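Tailspike protein (Siphovirus 9NA, PDB 3RIQ) probably recognises and cleaves the lipopolysaccharide O-antigen of Salmonella as an endorhamnosidase, serving as the trimeric receptor-binding tailspike of the phage. Local coordinates at residues A163-Y168 against I185-G190; E211-S216 against I239-G244. All blocks are in the same frame, centred on the assembly; numbering follows the deposited sequence.

Contact 1: residues A163-Y168 against I185-G190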
loop_
_atom_site.group_PDB
_atom_site.type_symbol
_atom_site.label_atom_id
_atom_site.label_comp_id
_atom_site.label_asym_id
_atom_site.label_seq_id
_atom_site.Cartn_x
_atom_site.Cartn_y
_atom_site.Cartn_z
ATOM N N ALA A 163 28.628 -3.924 -9.420
ATOM C CA ALA A 163 29.149 -4.946 -10.349
ATOM C C ALA A 163 29.084 -4.436 -11.781
ATOM O O ALA A 163 28.167 -3.697 -12.138
ATOM C CB ALA A 163 28.308 -6.224 -10.255
ATOM N N THR A 164 30.017 -4.899 -12.594
ATOM C CA THR A 164 29.967 -4.647 -14.032
ATOM C C THR A 164 30.167 -6.008 -14.684
ATOM O O THR A 164 31.289 -6.497 -14.791
ATOM C CB THR A 164 31.040 -3.635 -14.485
ATOM O OG1 THR A 164 30.898 -2.414 -13.743
ATOM C CG2 THR A 164 30.896 -3.310 -15.995
ATOM N N MET A 165 29.054 -6.627 -15.067
ATOM C CA MET A 165 29.041 -8.006 -15.523
ATOM C C MET A 165 29.663 -8.905 -14.433
ATOM O O MET A 165 30.646 -9.617 -14.657
ATOM C CB MET A 165 29.755 -8.157 -16.893
ATOM C CG MET A 165 29.134 -7.314 -17.981
ATOM S SD MET A 165 27.450 -7.813 -18.409
ATOM C CE MET A 165 26.958 -6.473 -19.537
ATOM N N GLY A 166 29.067 -8.848 -13.234
ATOM C CA GLY A 166 29.574 -9.551 -12.065
ATOM C C GLY A 166 28.434 -9.793 -11.098
ATOM O O GLY A 166 27.290 -9.354 -11.294
ATOM N N GLY A 167 28.752 -10.459 -10.016
ATOM C CA GLY A 167 27.752 -10.744 -8.991
ATOM C C GLY A 167 28.339 -11.370 -7.763
ATOM O O GLY A 167 29.568 -11.541 -7.662
ATOM N N TYR A 168 27.452 -11.748 -6.852
ATOM C CA TYR A 168 27.816 -12.185 -5.515
ATOM C C TYR A 168 27.115 -13.487 -5.209
ATOM O O TYR A 168 25.869 -13.588 -5.282
ATOM C CB TYR A 168 27.441 -11.128 -4.450
ATOM C CG TYR A 168 28.198 -9.835 -4.685
ATOM C CD1 TYR A 168 29.393 -9.564 -4.008
ATOM C CD2 TYR A 168 27.729 -8.886 -5.610
ATOM C CE1 TYR A 168 30.093 -8.393 -4.254
ATOM C CE2 TYR A 168 28.423 -7.722 -5.864
ATOM C CZ TYR A 168 29.613 -7.481 -5.196
ATOM O OH TYR A 168 30.297 -6.311 -5.420
ATOM N N ILE A 185 25.401 -4.133 -12.621
ATOM C CA ILE A 185 25.066 -4.831 -13.865
ATOM C C ILE A 185 25.476 -6.283 -13.624
ATOM O O ILE A 185 26.699 -6.592 -13.526
ATOM C CB ILE A 185 25.809 -4.217 -15.045
ATOM C CG1 ILE A 185 25.482 -2.719 -15.150
ATOM C CG2 ILE A 185 25.484 -4.980 -16.327
ATOM C CD1 ILE A 185 26.488 -1.937 -15.910
ATOM N N ALA A 186 24.487 -7.166 -13.453
ATOM C CA ALA A 186 24.730 -8.546 -13.035
ATOM C C ALA A 186 25.309 -9.410 -14.148
ATOM O O ALA A 186 25.289 -9.027 -15.339
ATOM C CB ALA A 186 23.399 -9.142 -12.517
ATOM N N TRP A 187 25.865 -10.556 -13.760
ATOM C CA TRP A 187 26.370 -11.535 -14.751
ATOM C C TRP A 187 25.365 -12.708 -14.927
ATOM O O TRP A 187 24.839 -12.920 -16.020
ATOM C CB TRP A 187 27.745 -12.035 -14.303
ATOM C CG TRP A 187 28.316 -13.089 -15.205
ATOM C CD1 TRP A 187 28.761 -14.343 -14.841
ATOM C CD2 TRP A 187 28.530 -12.986 -16.626
ATOM N NE1 TRP A 187 29.240 -15.013 -15.951
ATOM C CE2 TRP A 187 29.118 -14.205 -17.052
ATOM C CE3 TRP A 187 28.310 -11.975 -17.571
ATOM C CZ2 TRP A 187 29.470 -14.445 -18.392
ATOM C CZ3 TRP A 187 28.635 -12.209 -18.880
ATOM C CH2 TRP A 187 29.236 -13.430 -19.288
ATOM N N GLU A 188 25.085 -13.413 -13.833
ATOM C CA GLU A 188 24.099 -14.482 -13.788
ATOM C C GLU A 188 22.959 -13.971 -12.888
ATOM O O GLU A 188 22.342 -12.943 -13.215
ATOM C CB GLU A 188 24.763 -15.805 -13.339
ATOM C CG GLU A 188 25.692 -16.318 -14.419
ATOM C CD GLU A 188 26.641 -17.416 -13.992
ATOM O OE1 GLU A 188 26.793 -18.361 -14.788
ATOM O OE2 GLU A 188 27.278 -17.317 -12.914
ATOM N N SER A 189 22.653 -14.654 -11.797
ATOM C CA SER A 189 21.783 -14.030 -10.796
ATOM C C SER A 189 22.611 -12.986 -10.033
ATOM O O SER A 189 23.792 -13.186 -9.795
ATOM C CB SER A 189 21.188 -15.078 -9.870
ATOM O OG SER A 189 20.216 -15.846 -10.549
ATOM N N GLY A 190 22.003 -11.860 -9.669
ATOM C CA GLY A 190 22.801 -10.786 -9.026
ATOM C C GLY A 190 23.351 -11.170 -7.655
ATOM O O GLY A 190 24.579 -11.116 -7.418
HETATM O O HOH W 1 24.859 -14.558 -7.647
#
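Ala-163 accepts the first bond of the pairing: Ile-185 N lies 2.8 Å from Ala-163 O with a nearly straight N-H...O angle of 173°, although the donor sits well above the carbonyl plane. Thr-164 then pairs in parallel with Ile-185, their CA atoms 4.9 Å apart and their side chains on the same face; the hydroxyl of Thr-164 is bonded to His-84. At Met-165 the chain turns a corner, with positive phi and psi. Its side chain, bent at chi2 (-65°), carries CE to 3.8 Å from Ile-185 CG2, while Met-165 CB meets Trp-187 CE3 at 4.1 Å, oblique to the indole; Pro-91 touches both Met-165 and Trp-187. Gly-166 N reaches Ile-185 O at 3.3 Å, in the carbonyl plane, and the same oxygen takes a weak, bent bond from Met-165 N. In return, Gly-166 O receives a CA-H...O contact from Ala-186 CA and a weak bond from Trp-187 N. Past Gly-167, Tyr-168 N bonds Gly-190 O at 3.0 Å, at the end of the second segment's corner (187-190). A water bridges the chains here, within hydrogen-bonding distance of Tyr-168 O (2.7 Å) and Ser-189 O. Parallel pairing at Thr-164 and Ile-185, with both chains turning corners next to it, is characteristic of successive coils of a right-handed beta-helix.

Contact 2: residues E211-S216 against I239-G244; sequences EIKYGS and ISYRVG
Glu-211 pairs with Ile-239, Ile-212 with Ser-240 and Lys-213 with Tyr-241 in parallel register, the strand axes inclined by only 9°, as expected of neighbouring rungs in a right-handed parallel beta-helix. Backbone bonds carry this register: Ile-212 N to Ile-239 O, Tyr-241 N to Ile-212 O (2.9 Å) and Tyr-214 N to Tyr-241 O. One further bond, Gly-244 N to Gly-215 O at 2.8 Å, links the loops beyond the strands; CA-H...O contacts, including Tyr-214 CA to Arg-242 O, fill in between.

Side-chain packing on one face of the strands involves Glu-211, Lys-213, Ile-239 and Tyr-241. The extended Glu-211, with CG anti to its amide nitrogen (chi1 -180°), lays its carboxylate over the Ile-239 branch, CD 3.6 Å from CG2, and brings OE2 to 3.4 Å from Tyr-241 CB. Lys-213 crosses the Tyr-241 side chain at a slant, CB and CG meeting the ring at its edge, and its ammonium continues to salt bridges with Asp-230 and Asp-232 of the second subunit. Tyr-214 and Arg-242 follow these paired residues. The Tyr-214 and Tyr-241 side chains run side by side, pointing the same way, but their ring planes stand at 70° with centroids 5.5 Å apart, neither stacked nor edge-to-face. Arg-242 passes alongside Tyr-214, CB 3.6 Å from CE1, while its CG sits over one face of the Tyr-241 ring, toward the rim.

Polar bonds centre on the two phenols and Arg-242. Gln-274 and Tyr-95 bond the guanidinium, and Phe-97 makes a cation-pi contact with it. One water joins Tyr-214 OH to Tyr-241 OH, lying in the plane of both rings. Edge-on to the guanidinium and close to its plane, Tyr-214 OH accepts a bond from Arg-242 NH1 at 3.1 Å.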
loop_
_atom_site.group_PDB
_atom_site.type_symbol
_atom_site.label_atom_id
_atom_site.label_comp_id
_atom_site.label_asym_id
_atom_site.label_seq_id
_atom_site.Cartn_x
_atom_site.Cartn_y
_atom_site.Cartn_z
ATOM N N GLU A 211 19.091 -1.495 -6.546
ATOM C CA GLU A 211 18.696 -1.855 -7.904
ATOM C C GLU A 211 19.728 -2.786 -8.508
ATOM O O GLU A 211 20.957 -2.547 -8.374
ATOM C CB GLU A 211 18.525 -0.606 -8.801
ATOM C CG GLU A 211 18.101 -0.971 -10.235
ATOM C CD GLU A 211 17.429 0.165 -11.017
ATOM O OE1 GLU A 211 17.271 1.289 -10.453
ATOM O OE2 GLU A 211 17.029 -0.078 -12.207
ATOM N N ILE A 212 19.248 -3.851 -9.144
ATOM C CA ILE A 212 20.096 -4.812 -9.861
ATOM C C ILE A 212 19.583 -4.857 -11.299
ATOM O O ILE A 212 18.366 -4.979 -11.519
ATOM C CB ILE A 212 19.990 -6.217 -9.173
ATOM C CG1 ILE A 212 20.696 -6.153 -7.788
ATOM C CG2 ILE A 212 20.575 -7.332 -10.080
ATOM C CD1 ILE A 212 20.385 -7.308 -6.901
ATOM N N LYS A 213 20.511 -4.806 -12.256
ATOM C CA LYS A 213 20.208 -4.671 -13.683
ATOM C C LYS A 213 20.790 -5.815 -14.493
ATOM O O LYS A 213 21.943 -6.229 -14.267
ATOM C CB LYS A 213 20.815 -3.368 -14.218
ATOM C CG LYS A 213 20.459 -2.151 -13.391
ATOM C CD LYS A 213 21.030 -0.857 -14.019
ATOM C CE LYS A 213 20.708 0.325 -13.105
ATOM N NZ LYS A 213 21.167 1.655 -13.661
ATOM N N TYR A 214 20.012 -6.321 -15.447
ATOM C CA TYR A 214 20.498 -7.369 -16.371
ATOM C C TYR A 214 20.991 -8.633 -15.633
ATOM O O TYR A 214 20.396 -9.019 -14.630
ATOM C CB TYR A 214 21.500 -6.819 -17.418
ATOM C CG TYR A 214 20.878 -5.725 -18.264
ATOM C CD1 TYR A 214 19.995 -6.046 -19.310
ATOM C CD2 TYR A 214 21.139 -4.367 -18.014
ATOM C CE1 TYR A 214 19.378 -5.043 -20.089
ATOM C CE2 TYR A 214 20.539 -3.327 -18.795
ATOM C CZ TYR A 214 19.654 -3.687 -19.824
ATOM O OH TYR A 214 19.070 -2.708 -20.590
ATOM N N GLY A 215 22.032 -9.288 -16.161
ATOM C CA GLY A 215 22.356 -10.663 -15.743
ATOM C C GLY A 215 21.463 -11.683 -16.387
ATOM O O GLY A 215 20.301 -11.396 -16.716
ATOM N N SER A 216 21.992 -12.878 -16.619
ATOM C CA SER A 216 21.179 -13.922 -17.280
ATOM C C SER A 216 20.173 -14.571 -16.332
ATOM O O SER A 216 19.302 -15.314 -16.798
ATOM C CB SER A 216 22.079 -15.018 -17.908
ATOM O OG SER A 216 22.822 -15.662 -16.860
ATOM N N ILE A 239 14.618 -2.659 -6.792
ATOM C CA ILE A 239 14.204 -2.544 -8.221
ATOM C C ILE A 239 15.002 -3.601 -8.979
ATOM O O ILE A 239 16.232 -3.614 -8.892
ATOM C CB ILE A 239 14.486 -1.125 -8.790
ATOM C CG1 ILE A 239 13.687 -0.072 -8.007
ATOM C CG2 ILE A 239 14.160 -1.102 -10.270
ATOM C CD1 ILE A 239 14.058 1.350 -8.339
ATOM N N SER A 240 14.324 -4.477 -9.716
ATOM C CA SER A 240 14.964 -5.525 -10.530
ATOM C C SER A 240 14.688 -5.159 -11.977
ATOM O O SER A 240 13.504 -5.135 -12.400
ATOM C CB SER A 240 14.328 -6.871 -10.194
ATOM O OG SER A 240 14.808 -7.882 -11.058
ATOM N N TYR A 241 15.742 -4.831 -12.732
ATOM C CA TYR A 241 15.559 -4.237 -14.069
ATOM C C TYR A 241 16.141 -5.088 -15.181
ATOM O O TYR A 241 17.365 -5.302 -15.225
ATOM C CB TYR A 241 16.266 -2.869 -14.081
ATOM C CG TYR A 241 16.346 -2.190 -15.441
ATOM C CD1 TYR A 241 15.186 -1.839 -16.171
ATOM C CD2 TYR A 241 17.602 -1.864 -15.981
ATOM C CE1 TYR A 241 15.283 -1.192 -17.416
ATOM C CE2 TYR A 241 17.713 -1.209 -17.235
ATOM C CZ TYR A 241 16.533 -0.875 -17.929
ATOM O OH TYR A 241 16.577 -0.210 -19.142
ATOM N N ARG A 242 15.273 -5.592 -16.048
ATOM C CA ARG A 242 15.708 -6.337 -17.256
ATOM C C ARG A 242 16.626 -7.543 -17.003
ATOM O O ARG A 242 17.567 -7.840 -17.805
ATOM C CB ARG A 242 16.328 -5.381 -18.290
ATOM C CG ARG A 242 15.259 -4.511 -18.924
ATOM C CD ARG A 242 15.890 -3.536 -19.910
ATOM N NE ARG A 242 14.877 -2.740 -20.588
ATOM C CZ ARG A 242 15.171 -1.849 -21.523
ATOM N NH1 ARG A 242 16.449 -1.721 -21.926
ATOM N NH2 ARG A 242 14.201 -1.156 -22.108
ATOM N N VAL A 243 16.342 -8.256 -15.919
ATOM C CA VAL A 243 17.069 -9.515 -15.721
ATOM C C VAL A 243 16.625 -10.569 -16.754
ATOM O O VAL A 243 15.513 -10.520 -17.316
ATOM C CB VAL A 243 16.971 -10.056 -14.253
ATOM C CG1 VAL A 243 17.420 -8.968 -13.302
ATOM C CG2 VAL A 243 15.580 -10.558 -13.920
ATOM N N GLY A 244 17.513 -11.529 -17.005
ATOM C CA GLY A 244 17.233 -12.568 -18.022
ATOM C C GLY A 244 16.266 -13.663 -17.546
ATOM O O GLY A 244 15.693 -14.390 -18.396
HETATM O O HOH W 2 19.248 -0.099 -20.109
#

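Overall arrangement
Contact 1 closes at Gly-190 before contact 2 opens at Glu-211, so the two follow in series along the chain, and their centres are about 9 Å apart. Strands 184-194 and 211-214 are parallel neighbours, which makes the four segments parts of consecutive coils: 166-171, 184-194, 211-214 and 238-241 pair in that order. The join between the contacts is direct, with Ala-186 N 2.8 Å from Lys-213 O and Trp-187 O 2.9 Å from Ser-216 N, both probable hydrogen bonds. The contacts differ in their surroundings: 163-168 and 185-190 touch no other protein chain of the assembly, whereas contact 2 meets the second subunit, tying this part of the beta-helix into the trimer.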